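Local structure of GGDEF and EAL domain-containing protein (6PWK) at residues A[281-284]-A[285-289]; A[315-318]-A[319-323]; A[222-226]-A[227-231]; A[230-233]-A[234-237]. The protein binds the second messenger cyclic di-GMP and, as a LapD-type receptor, probably relays its level to the control of large adhesins and biofilm formation. One frame throughout, in Å; residues are numbered along the deposited sequence.

All four contacts lie in the EAL part of the chain and are local. Contacts 1 and 2 are short lengths of two neighbouring helices that touch through Ile287 and Phe320; each turns an apolar flank inward and a more mixed one to the second subunit. Contacts 3 and 4 share Tyr230 and Thr231, the hairpin of 222-231 running straight into the helix that follows. Contact 3 is the most solvent-exposed, with a turn of Asp226 and Gly227, whereas contact 4 has no exposed residue and borders the bound cyclic di-GMP. Chemistry follows place: apolar flanks in 1 and 2, with an intersubunit salt bridge from 1, aromatic cover in 3, a glutamine folded back on the backbone, and ligand contact, in 4.

Contact 1 of 4, residues A[281-284]-A[285-289]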
loop_
_atom_site.group_PDB
_atom_site.type_symbol
_atom_site.label_atom_id
_atom_site.label_comp_id
_atom_site.label_asym_id
_atom_site.label_seq_id
_atom_site.Cartn_x
_atom_site.Cartn_y
_atom_site.Cartn_z
ATOM N N PRO A 281 2.886 0.196 10.338
ATOM C CA PRO A 281 2.320 0.741 11.584
ATOM C C PRO A 281 2.475 -0.179 12.783
ATOM O O PRO A 281 2.521 0.309 13.920
ATOM C CB PRO A 281 0.843 0.964 11.226
ATOM C CG PRO A 281 0.585 0.040 10.079
ATOM C CD PRO A 281 1.862 0.014 9.296
ATOM N N SER A 282 2.553 -1.494 12.572
ATOM C CA SER A 282 2.835 -2.399 13.682
ATOM C C SER A 282 4.218 -2.148 14.263
ATOM O O SER A 282 4.421 -2.282 15.476
ATOM C CB SER A 282 2.701 -3.850 13.222
ATOM O OG SER A 282 3.509 -4.097 12.087
ATOM N N PHE A 283 5.178 -1.777 13.416
ATOM C CA PHE A 283 6.511 -1.438 13.900
ATOM C C PHE A 283 6.504 -0.134 14.688
ATOM O O PHE A 283 7.274 0.019 15.643
ATOM C CB PHE A 283 7.482 -1.353 12.722
ATOM C CG PHE A 283 8.889 -1.007 13.112
ATOM C CD1 PHE A 283 9.685 -1.927 13.779
ATOM C CD2 PHE A 283 9.424 0.232 12.800
ATOM C CE1 PHE A 283 10.982 -1.610 14.135
ATOM C CE2 PHE A 283 10.720 0.552 13.153
ATOM C CZ PHE A 283 11.499 -0.371 13.821
ATOM N N ILE A 284 5.643 0.814 14.308
ATOM C CA ILE A 284 5.558 2.074 15.041
ATOM C C ILE A 284 4.946 1.851 16.419
ATOM O O ILE A 284 5.360 2.472 17.404
ATOM C CB ILE A 284 4.771 3.117 14.224
ATOM C CG1 ILE A 284 5.409 3.299 12.845
ATOM C CG2 ILE A 284 4.715 4.450 14.960
ATOM C CD1 ILE A 284 4.759 4.378 12.006
ATOM N N ARG A 285 3.951 0.965 16.513
ATOM C CA ARG A 285 3.430 0.586 17.822
ATOM C C ARG A 285 4.463 -0.199 18.618
ATOM O O ARG A 285 4.593 -0.014 19.833
ATOM C CB ARG A 285 2.153 -0.241 17.671
ATOM C CG ARG A 285 0.931 0.527 17.219
ATOM C CD ARG A 285 -0.283 -0.389 17.223
ATOM N NE ARG A 285 -0.654 -0.800 18.577
ATOM C CZ ARG A 285 -1.442 -1.834 18.855
ATOM N NH1 ARG A 285 -1.938 -2.576 17.874
ATOM N NH2 ARG A 285 -1.729 -2.133 20.115
ATOM N N TRP A 286 5.199 -1.086 17.943
ATOM C CA TRP A 286 6.191 -1.917 18.618
ATOM C C TRP A 286 7.262 -1.069 19.291
ATOM O O TRP A 286 7.678 -1.360 20.420
ATOM C CB TRP A 286 6.818 -2.882 17.611
ATOM C CG TRP A 286 7.789 -3.862 18.196
ATOM C CD1 TRP A 286 7.518 -5.133 18.612
ATOM C CD2 TRP A 286 9.191 -3.659 18.411
ATOM N NE1 TRP A 286 8.662 -5.732 19.079
ATOM C CE2 TRP A 286 9.704 -4.850 18.965
ATOM C CE3 TRP A 286 10.062 -2.588 18.192
ATOM C CZ2 TRP A 286 11.047 -4.997 19.306
ATOM C CZ3 TRP A 286 11.396 -2.736 18.530
ATOM C CH2 TRP A 286 11.874 -3.931 19.081
ATOM N N ILE A 287 7.720 -0.011 18.616
ATOM C CA ILE A 287 8.762 0.843 19.181
ATOM C C ILE A 287 8.281 1.492 20.472
ATOM O O ILE A 287 9.014 1.538 21.469
ATOM C CB ILE A 287 9.212 1.889 18.144
ATOM C CG1 ILE A 287 10.324 1.314 17.267
ATOM C CG2 ILE A 287 9.681 3.167 18.822
ATOM C CD1 ILE A 287 11.613 1.053 18.019
ATOM N N SER A 288 7.040 1.985 20.485
ATOM C CA SER A 288 6.510 2.618 21.688
ATOM C C SER A 288 6.396 1.620 22.834
ATOM O O SER A 288 6.692 1.952 23.988
ATOM C CB SER A 288 5.147 3.242 21.396
ATOM O OG SER A 288 5.135 3.868 20.126
ATOM N N GLN A 289 5.968 0.392 22.535
ATOM C CA GLN A 289 5.774 -0.601 23.585
ATOM C C GLN A 289 7.103 -1.058 24.174
ATOM O O GLN A 289 7.233 -1.194 25.397
ATOM C CB GLN A 289 4.988 -1.790 23.031
ATOM C CG GLN A 289 3.587 -1.441 22.553
ATOM C CD GLN A 289 2.936 -2.569 21.772
ATOM O OE1 GLN A 289 3.616 -3.443 21.236
ATOM N NE2 GLN A 289 1.609 -2.554 21.707
#
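Phe283 and Ile287 lie side by side one helical turn apart, pointing the same way. CG1 of Ile287 sits over one face of the phenyl ring, 4.3 Å from its centroid and displaced toward the rim, a CH-pi contact in which a branched aliphatic chain fits the flat ring. The ring reaches this neighbour because CG of Phe283 is anti to the backbone N (chi1 180°), swung out along the helix flank. On that same side of the ring plane, but obliquely, CE3 of Trp286 comes 4.3 Å from CE1 of Phe283. Ser288 turns back on the backbone: OG donates to Ile284 O at 3.1 Å within the carbonyl plane, a common way for a serine to satisfy its hydroxyl inside a helix.

Backbone bonds position these groups, with Arg285 N to Pro281 O at 3.0 Å and Ile287 N to Phe283 O also at 3.0 Å. Pro281, which has no amide hydrogen to donate, suits the first turn, where none is needed. Further out, Ile287 packs on Phe320 and Ile253, while Trp286 rests on helix 245-261. Arg285 gives a salt bridge to Glu348 of the second subunit and a hydrogen bond to its His315. The arrangement is that of an outer helix of an EAL-type beta/alpha barrel, between strands 269-272 and 301-305, with one flank on neighbouring helices and another in the dimer contact.

Contact 2 of 4, residues A[315-318]-A[319-323]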
loop_
_atom_site.group_PDB
_atom_site.type_symbol
_atom_site.label_atom_id
_atom_site.label_comp_id
_atom_site.label_asym_id
_atom_site.label_seq_id
_atom_site.Cartn_x
_atom_site.Cartn_y
_atom_site.Cartn_z
ATOM N N HIS A 315 4.959 11.164 6.747
ATOM C CA HIS A 315 3.943 10.957 7.771
ATOM C C HIS A 315 4.200 9.688 8.571
ATOM O O HIS A 315 4.057 9.692 9.798
ATOM C CB HIS A 315 2.561 10.937 7.122
ATOM C CG HIS A 315 2.278 12.153 6.296
ATOM N ND1 HIS A 315 2.173 12.114 4.923
ATOM C CD2 HIS A 315 2.105 13.448 6.649
ATOM C CE1 HIS A 315 1.934 13.330 4.466
ATOM N NE2 HIS A 315 1.888 14.158 5.494
ATOM N N TYR A 316 4.576 8.593 7.902
ATOM C CA TYR A 316 5.063 7.426 8.631
ATOM C C TYR A 316 6.274 7.785 9.481
ATOM O O TYR A 316 6.382 7.358 10.636
ATOM C CB TYR A 316 5.426 6.302 7.660
ATOM C CG TYR A 316 4.259 5.522 7.101
ATOM C CD1 TYR A 316 3.492 4.696 7.914
ATOM C CD2 TYR A 316 3.949 5.581 5.749
ATOM C CE1 TYR A 316 2.433 3.971 7.398
ATOM C CE2 TYR A 316 2.896 4.860 5.226
ATOM C CZ TYR A 316 2.141 4.057 6.053
ATOM O OH TYR A 316 1.092 3.341 5.527
ATOM N N THR A 317 7.195 8.573 8.920
ATOM C CA THR A 317 8.414 8.925 9.640
ATOM C C THR A 317 8.108 9.787 10.860
ATOM O O THR A 317 8.689 9.583 11.933
ATOM C CB THR A 317 9.383 9.647 8.703
ATOM O OG1 THR A 317 9.504 8.908 7.480
ATOM C CG2 THR A 317 10.755 9.774 9.344
ATOM N N ALA A 318 7.198 10.754 10.718
ATOM C CA ALA A 318 6.851 11.604 11.851
ATOM C C ALA A 318 6.165 10.806 12.953
ATOM O O ALA A 318 6.368 11.081 14.141
ATOM C CB ALA A 318 5.963 12.760 11.392
ATOM N N LEU A 319 5.349 9.816 12.582
ATOM C CA LEU A 319 4.755 8.947 13.592
ATOM C C LEU A 319 5.825 8.134 14.307
ATOM O O LEU A 319 5.755 7.934 15.524
ATOM C CB LEU A 319 3.715 8.024 12.953
ATOM C CG LEU A 319 2.480 8.699 12.353
ATOM C CD1 LEU A 319 1.512 7.661 11.809
ATOM C CD2 LEU A 319 1.800 9.597 13.376
ATOM N N PHE A 320 6.828 7.660 13.566
ATOM C CA PHE A 320 7.925 6.929 14.191
ATOM C C PHE A 320 8.774 7.850 15.058
ATOM O O PHE A 320 9.155 7.483 16.176
ATOM C CB PHE A 320 8.782 6.256 13.119
ATOM C CG PHE A 320 9.976 5.529 13.665
ATOM C CD1 PHE A 320 9.845 4.259 14.198
ATOM C CD2 PHE A 320 11.232 6.115 13.644
ATOM C CE1 PHE A 320 10.942 3.587 14.703
ATOM C CE2 PHE A 320 12.333 5.448 14.146
ATOM C CZ PHE A 320 12.188 4.181 14.677
ATOM N N CYS A 321 9.072 9.054 14.563
ATOM C CA CYS A 321 9.900 9.985 15.322
ATOM C C CYS A 321 9.213 10.417 16.611
ATOM O O CYS A 321 9.870 10.580 17.647
ATOM C CB CYS A 321 10.247 11.201 14.463
ATOM S SG CYS A 321 11.412 10.860 13.125
ATOM N N ASN A 322 7.893 10.614 16.569
ATOM C CA ASN A 322 7.163 10.976 17.780
ATOM C C ASN A 322 7.230 9.858 18.812
ATOM O O ASN A 322 7.490 10.104 19.994
ATOM C CB ASN A 322 5.710 11.312 17.441
ATOM C CG ASN A 322 5.574 12.621 16.690
ATOM O OD1 ASN A 322 6.467 13.467 16.727
ATOM N ND2 ASN A 322 4.448 12.799 16.010
ATOM N N ALA A 323 7.001 8.615 18.377
ATOM C CA ALA A 323 7.081 7.481 19.291
ATOM C C ALA A 323 8.473 7.356 19.895
ATOM O O ALA A 323 8.620 7.023 21.077
ATOM C CB ALA A 323 6.699 6.193 18.560
#
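From His315 to Ala323 the backbone is one regular alpha helix, and four successive i to i+4 bonds join its halves. Leu319 N donates to His315 O at 3.1 Å and Phe320 N to Tyr316 O at 3.0 Å; Cys321 N to Thr317 O and Asn322 N to Ala318 O continue the ladder.

Side chains spread round this scaffold and meet one another little. The clearest pair is Thr317 with Cys321, one turn on, where the methyl CG2 comes alongside SG at 4.0 Å. CG2 is anti to the backbone N (chi1 -48° for OG1), which sets the hydroxyl on the other branch, where it is hydrogen-bonded to Glu313 O in the preceding turn. A beta-branched residue thus shows carbon to its buried neighbour while its oxygen is satisfied by the helix itself. Leu319 lies against the carbonyl of His315, CG approaching its O; Asn322 lies on the exposed flank, its side chain near Ala318 O without a side-chain hydrogen bond to it.

Phe320 carries its ring off the helix onto Ile287 and Ile305, and Cys321 and Thr317 also meet Ile305. On another flank the small Ala318 and the larger Leu319 pack on Arg285 of the second subunit, and Tyr316 on its Pro281. Thr317, Phe320 and Cys321 turned toward strand 301-305, with a separate dimer-facing flank, suit a helix wrapped round a beta/alpha barrel of the EAL type.

Contact 3 of 4, residues A[222-226]-A[227-231]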
loop_
_atom_site.group_PDB
_atom_site.type_symbol
_atom_site.label_atom_id
_atom_site.label_comp_id
_atom_site.label_asym_id
_atom_site.label_seq_id
_atom_site.Cartn_x
_atom_site.Cartn_y
_atom_site.Cartn_z
ATOM N N ALA A 222 25.518 -8.157 10.934
ATOM C CA ALA A 222 25.881 -9.189 9.978
ATOM C C ALA A 222 25.613 -10.542 10.620
ATOM O O ALA A 222 25.423 -10.644 11.834
ATOM C CB ALA A 222 27.349 -9.073 9.548
ATOM N N PHE A 223 25.588 -11.583 9.793
ATOM C CA PHE A 223 25.437 -12.935 10.312
ATOM C C PHE A 223 26.255 -13.889 9.457
ATOM O O PHE A 223 26.630 -13.577 8.324
ATOM C CB PHE A 223 23.965 -13.372 10.362
ATOM C CG PHE A 223 23.336 -13.565 9.011
ATOM C CD1 PHE A 223 23.370 -14.802 8.384
ATOM C CD2 PHE A 223 22.694 -12.516 8.376
ATOM C CE1 PHE A 223 22.785 -14.984 7.146
ATOM C CE2 PHE A 223 22.107 -12.692 7.137
ATOM C CZ PHE A 223 22.153 -13.927 6.522
ATOM N N GLU A 224 26.524 -15.066 10.017
ATOM C CA GLU A 224 27.368 -16.058 9.368
ATOM C C GLU A 224 26.694 -17.422 9.420
ATOM O O GLU A 224 26.177 -17.827 10.466
ATOM C CB GLU A 224 28.753 -16.114 10.026
ATOM C CG GLU A 224 29.540 -14.821 9.870
ATOM C CD GLU A 224 30.934 -14.894 10.458
ATOM O OE1 GLU A 224 31.538 -13.824 10.674
ATOM O OE2 GLU A 224 31.425 -16.014 10.702
ATOM N N LYS A 225 26.696 -18.119 8.284
ATOM C CA LYS A 225 26.185 -19.479 8.183
ATOM C C LYS A 225 27.206 -20.326 7.439
ATOM O O LYS A 225 27.592 -19.988 6.316
ATOM C CB LYS A 225 24.835 -19.520 7.463
ATOM C CG LYS A 225 24.253 -20.921 7.346
ATOM C CD LYS A 225 23.105 -20.970 6.356
ATOM C CE LYS A 225 22.353 -22.287 6.444
ATOM N NZ LYS A 225 21.251 -22.362 5.446
ATOM N N ASP A 226 27.636 -21.421 8.067
ATOM C CA ASP A 226 28.602 -22.350 7.479
ATOM C C ASP A 226 29.871 -21.626 7.029
ATOM O O ASP A 226 30.360 -21.806 5.912
ATOM C CB ASP A 226 27.975 -23.129 6.321
ATOM C CG ASP A 226 26.839 -24.029 6.768
ATOM O OD1 ASP A 226 26.935 -24.611 7.869
ATOM O OD2 ASP A 226 25.847 -24.153 6.018
ATOM N N GLY A 227 30.404 -20.790 7.920
ATOM C CA GLY A 227 31.634 -20.072 7.657
ATOM C C GLY A 227 31.542 -18.961 6.636
ATOM O O GLY A 227 32.573 -18.357 6.313
ATOM N N VAL A 228 30.354 -18.666 6.114
ATOM C CA VAL A 228 30.156 -17.602 5.134
ATOM C C VAL A 228 29.490 -16.424 5.830
ATOM O O VAL A 228 28.483 -16.597 6.524
ATOM C CB VAL A 228 29.311 -18.082 3.942
ATOM C CG1 VAL A 228 29.118 -16.952 2.945
ATOM C CG2 VAL A 228 29.959 -19.285 3.278
ATOM N N ARG A 229 30.040 -15.230 5.629
ATOM C CA ARG A 229 29.552 -14.020 6.276
ATOM C C ARG A 229 28.645 -13.240 5.331
ATOM O O ARG A 229 28.958 -13.076 4.149
ATOM C CB ARG A 229 30.723 -13.145 6.724
ATOM C CG ARG A 229 30.342 -11.983 7.622
ATOM C CD ARG A 229 31.583 -11.387 8.269
ATOM N NE ARG A 229 31.287 -10.180 9.033
ATOM C CZ ARG A 229 31.300 -8.954 8.520
ATOM N NH1 ARG A 229 31.591 -8.775 7.239
ATOM N NH2 ARG A 229 31.023 -7.909 9.286
ATOM N N TYR A 230 27.521 -12.760 5.861
ATOM C CA TYR A 230 26.545 -11.991 5.098
ATOM C C TYR A 230 26.363 -10.625 5.741
ATOM O O TYR A 230 26.144 -10.531 6.954
ATOM C CB TYR A 230 25.196 -12.715 5.029
ATOM C CG TYR A 230 25.250 -14.099 4.419
ATOM C CD1 TYR A 230 25.513 -15.215 5.203
ATOM C CD2 TYR A 230 25.031 -14.291 3.061
ATOM C CE1 TYR A 230 25.560 -16.482 4.653
ATOM C CE2 TYR A 230 25.078 -15.555 2.501
ATOM C CZ TYR A 230 25.342 -16.646 3.302
ATOM O OH TYR A 230 25.390 -17.906 2.750
ATOM N N THR A 231 26.445 -9.571 4.932
ATOM C CA THR A 231 26.221 -8.211 5.402
ATOM C C THR A 231 24.843 -7.723 4.960
ATOM O O THR A 231 24.160 -8.352 4.150
ATOM C CB THR A 231 27.319 -7.269 4.898
ATOM O OG1 THR A 231 27.240 -7.150 3.472
ATOM C CG2 THR A 231 28.691 -7.805 5.282
#
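Tyr230 lies across Phe223, its partner on the adjacent strand, and can be followed outward atom by atom. CB stands over one face of the phenyl ring, 3.8 Å from the centroid, making a CH-pi contact. CG comes next to CZ of Phe223 at 3.7 Å, and CD1 to CE1. The two rings are slid apart with planes only 19° from parallel, so they barely overlap. Further on, CE1 of the tyrosine passes the backbone N of Lys225 near the ring edge at 4.1 Å. Phe223 meets it by taking chi1 of 68°, which places CG between its own N and carbonyl carbon.

The pair sits on a beta hairpin with a two-residue loop: Phe223 and Tyr230 form a hydrogen-bonded antiparallel pair, with Tyr230 N to Phe223 O at 2.7 Å, and Lys225 and Val228 close it with a type I' turn. Asp226 and Gly227 both have positive phi there, which suits glycine in particular. On the opposite sheet face Glu224 and Arg229 cross, OE1 to NE at 4.0 Å, beyond a salt bridge, with carboxylate and guanidinium planes steeply inclined; CB of Ala222 lies over the guanidinium. Lys225 NZ makes a salt bridge to Glu193, and Leu190 and Ile180 cover Tyr230.

Contact 4 of 4, residues A[230-233]-A[234-237]; sequences YTAN and QFLF. With C2E (9,9'-[(2R,3R,3aS,5S,7aR,9R,10R,10aS,12S,14aR)-3,5,10,12-tetrahydroxy-5,12-dioxidooctahydro-2H,7H-difuro[3,2-d:3',2'-j][1,3,7,9,2,8]tetraoxadiphosphacyclododecine-2,9-diyl]bis(2-amino-1,9-dihydro-6H-purin-6-one)), chain C.
Gln234 bends back on Thr231: with chi1 -65° CG lies beside the backbone N, and the extended chain then brings OE1 round to the end of the strand. There OE1 accepts Thr231 N at 2.7 Å, an almost straight bond (169°), and Thr231 OG1 adds a weak one. This side-chain-to-backbone bond is paired with a return bond, Gln234 N to Thr231 O at 3.1 Å, the donor lying above the carbonyl plane; together they close the turn where strand gives way to helix. A glutamine, long enough to reach back and with a carbonyl to offer, suits a place three residues on.

Ala232 O accepts two donors, Leu236 N and Phe235 N, and sits over the centre of the Phe235 ring. That ring is edge-to-face with Phe248.

The same turn faces cyclic di-GMP. CB of Ala232 reaches O4A of the ribose at 3.2 Å, OD1 of Asn233 lies beside C4A at 3.4 Å, and CD1 of Leu236 lies 3.5 Å from purine N31. Ala232 and Leu236 supply shape, with the polar Asn233 beside the sugar, while hydrogen bonds to the ligand come from Arg203, Asp249 and others. The N-terminal end of the helix, with Thr231 CB 3.9 Å from phosphate oxygen O11, could also lend the anion a favourable field.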
loop_
_atom_site.group_PDB
_atom_site.type_symbol
_atom_site.label_atom_id
_atom_site.label_comp_id
_atom_site.label_asym_id
_atom_site.label_seq_id
_atom_site.Cartn_x
_atom_site.Cartn_y
_atom_site.Cartn_z
ATOM N N TYR A 230 27.521 -12.760 5.861
ATOM C CA TYR A 230 26.545 -11.991 5.098
ATOM C C TYR A 230 26.363 -10.625 5.741
ATOM O O TYR A 230 26.144 -10.531 6.954
ATOM C CB TYR A 230 25.196 -12.715 5.029
ATOM C CG TYR A 230 25.250 -14.099 4.419
ATOM C CD1 TYR A 230 25.513 -15.215 5.203
ATOM C CD2 TYR A 230 25.031 -14.291 3.061
ATOM C CE1 TYR A 230 25.560 -16.482 4.653
ATOM C CE2 TYR A 230 25.078 -15.555 2.501
ATOM C CZ TYR A 230 25.342 -16.646 3.302
ATOM O OH TYR A 230 25.390 -17.906 2.750
ATOM N N THR A 231 26.445 -9.571 4.932
ATOM C CA THR A 231 26.221 -8.211 5.402
ATOM C C THR A 231 24.843 -7.723 4.960
ATOM O O THR A 231 24.160 -8.352 4.150
ATOM C CB THR A 231 27.319 -7.269 4.898
ATOM O OG1 THR A 231 27.240 -7.150 3.472
ATOM C CG2 THR A 231 28.691 -7.805 5.282
ATOM N N ALA A 232 24.447 -6.569 5.504
ATOM C CA ALA A 232 23.058 -6.129 5.399
ATOM C C ALA A 232 22.676 -5.773 3.967
ATOM O O ALA A 232 21.548 -6.043 3.540
ATOM C CB ALA A 232 22.817 -4.945 6.333
ATOM N N ASN A 233 23.593 -5.168 3.209
ATOM C CA ASN A 233 23.274 -4.791 1.835
ATOM C C ASN A 233 23.087 -5.988 0.914
ATOM O O ASN A 233 22.692 -5.802 -0.243
ATOM C CB ASN A 233 24.358 -3.873 1.265
ATOM C CG ASN A 233 24.168 -2.424 1.676
ATOM O OD1 ASN A 233 23.082 -2.024 2.093
ATOM N ND2 ASN A 233 25.226 -1.628 1.548
ATOM N N GLN A 234 23.354 -7.206 1.388
ATOM C CA GLN A 234 23.133 -8.383 0.558
ATOM C C GLN A 234 21.681 -8.844 0.596
ATOM O O GLN A 234 21.199 -9.424 -0.383
ATOM C CB GLN A 234 24.056 -9.521 0.999
ATOM C CG GLN A 234 25.539 -9.243 0.796
ATOM C CD GLN A 234 26.423 -10.374 1.291
ATOM O OE1 GLN A 234 26.991 -10.302 2.381
ATOM N NE2 GLN A 234 26.543 -11.427 0.490
ATOM N N PHE A 235 20.968 -8.591 1.698
ATOM C CA PHE A 235 19.617 -9.110 1.866
ATOM C C PHE A 235 18.559 -8.063 2.187
ATOM O O PHE A 235 17.372 -8.408 2.186
ATOM C CB PHE A 235 19.584 -10.180 2.970
ATOM C CG PHE A 235 20.022 -9.681 4.320
ATOM C CD1 PHE A 235 19.128 -9.038 5.164
ATOM C CD2 PHE A 235 21.324 -9.867 4.753
ATOM C CE1 PHE A 235 19.528 -8.582 6.406
ATOM C CE2 PHE A 235 21.729 -9.413 5.996
ATOM C CZ PHE A 235 20.829 -8.771 6.822
ATOM N N LEU A 236 18.935 -6.813 2.472
ATOM C CA LEU A 236 17.941 -5.829 2.894
ATOM C C LEU A 236 16.936 -5.521 1.791
ATOM O O LEU A 236 15.787 -5.171 2.083
ATOM C CB LEU A 236 18.627 -4.546 3.357
ATOM C CG LEU A 236 18.931 -4.470 4.855
ATOM C CD1 LEU A 236 19.656 -3.179 5.187
ATOM C CD2 LEU A 236 17.648 -4.592 5.663
ATOM N N PHE A 237 17.344 -5.639 0.527
ATOM C CA PHE A 237 16.410 -5.400 -0.569
ATOM C C PHE A 237 15.290 -6.433 -0.565
ATOM O O PHE A 237 14.134 -6.110 -0.863
ATOM C CB PHE A 237 17.151 -5.420 -1.905
ATOM C CG PHE A 237 17.428 -6.804 -2.421
ATOM C CD1 PHE A 237 18.420 -7.585 -1.849
ATOM C CD2 PHE A 237 16.690 -7.328 -3.470
ATOM C CE1 PHE A 237 18.674 -8.861 -2.319
ATOM C CE2 PHE A 237 16.939 -8.602 -3.944
ATOM C CZ PHE A 237 17.932 -9.370 -3.369
HETATM P P1 C2E C . 25.381 2.648 6.320
HETATM O O2P C2E C . 24.426 3.395 7.211
HETATM O O1P C2E C . 25.949 3.690 5.398
HETATM O "O5'" C2E C . 26.672 2.079 7.151
HETATM C "C5'" C2E C . 27.941 2.400 6.688
HETATM C "C4'" C2E C . 28.420 1.195 5.831
HETATM O "O4'" C2E C . 29.562 1.462 5.270
HETATM C "C3'" C2E C . 28.725 -0.025 6.719
HETATM O "O3'" C2E C . 28.823 -1.086 5.898
HETATM C "C2'" C2E C . 30.136 0.331 7.213
HETATM O "O2'" C2E C . 30.813 -0.883 7.750
HETATM C "C1'" C2E C . 30.688 0.628 6.071
HETATM N N9 C2E C . 31.859 1.464 6.005
HETATM C C8 C2E C . 31.834 1.974 7.261
HETATM N N7 C2E C . 32.896 2.814 7.361
HETATM C C5 C2E C . 33.543 2.826 6.201
HETATM C C6 C2E C . 34.790 3.559 5.674
HETATM O O6 C2E C . 35.411 4.303 6.356
HETATM N N1 C2E C . 35.227 3.340 4.329
HETATM C C2 C2E C . 34.521 2.448 3.444
HETATM N N2 C2E C . 34.921 2.190 2.064
HETATM N N3 C2E C . 33.346 1.777 3.973
HETATM C C4 C2E C . 32.885 1.993 5.368
HETATM P P11 C2E C . 27.884 -2.364 6.384
HETATM O O21 C2E C . 28.256 -3.069 7.661
HETATM O O11 C2E C . 28.005 -3.408 5.303
HETATM O O5A C2E C . 26.372 -1.702 6.320
HETATM C C5A C2E C . 25.920 -1.530 5.005
HETATM C C4A C2E C . 24.528 -1.040 5.013
HETATM O O4A C2E C . 23.739 -1.978 5.464
HETATM C C3A C2E C . 24.372 0.278 6.049
HETATM O O3A C2E C . 24.651 1.557 5.308
HETATM C C2A C2E C . 23.212 0.259 6.439
HETATM O O2A C2E C . 22.334 1.046 5.501
HETATM C C1A C2E C . 22.798 -1.313 6.443
HETATM N N91 C2E C . 22.919 -1.818 7.649
HETATM C C81 C2E C . 24.016 -2.252 8.289
HETATM N N71 C2E C . 23.605 -2.673 9.500
HETATM C C51 C2E C . 22.289 -2.497 9.587
HETATM C C61 C2E C . 21.288 -2.784 10.700
HETATM O O61 C2E C . 21.685 -3.253 11.707
HETATM N N11 C2E C . 19.898 -2.492 10.532
HETATM C C21 C2E C . 19.428 -1.922 9.301
HETATM N N21 C2E C . 18.013 -1.627 9.134
HETATM N N31 C2E C . 20.399 -1.647 8.240
HETATM C C41 C2E C . 21.848 -1.957 8.424
#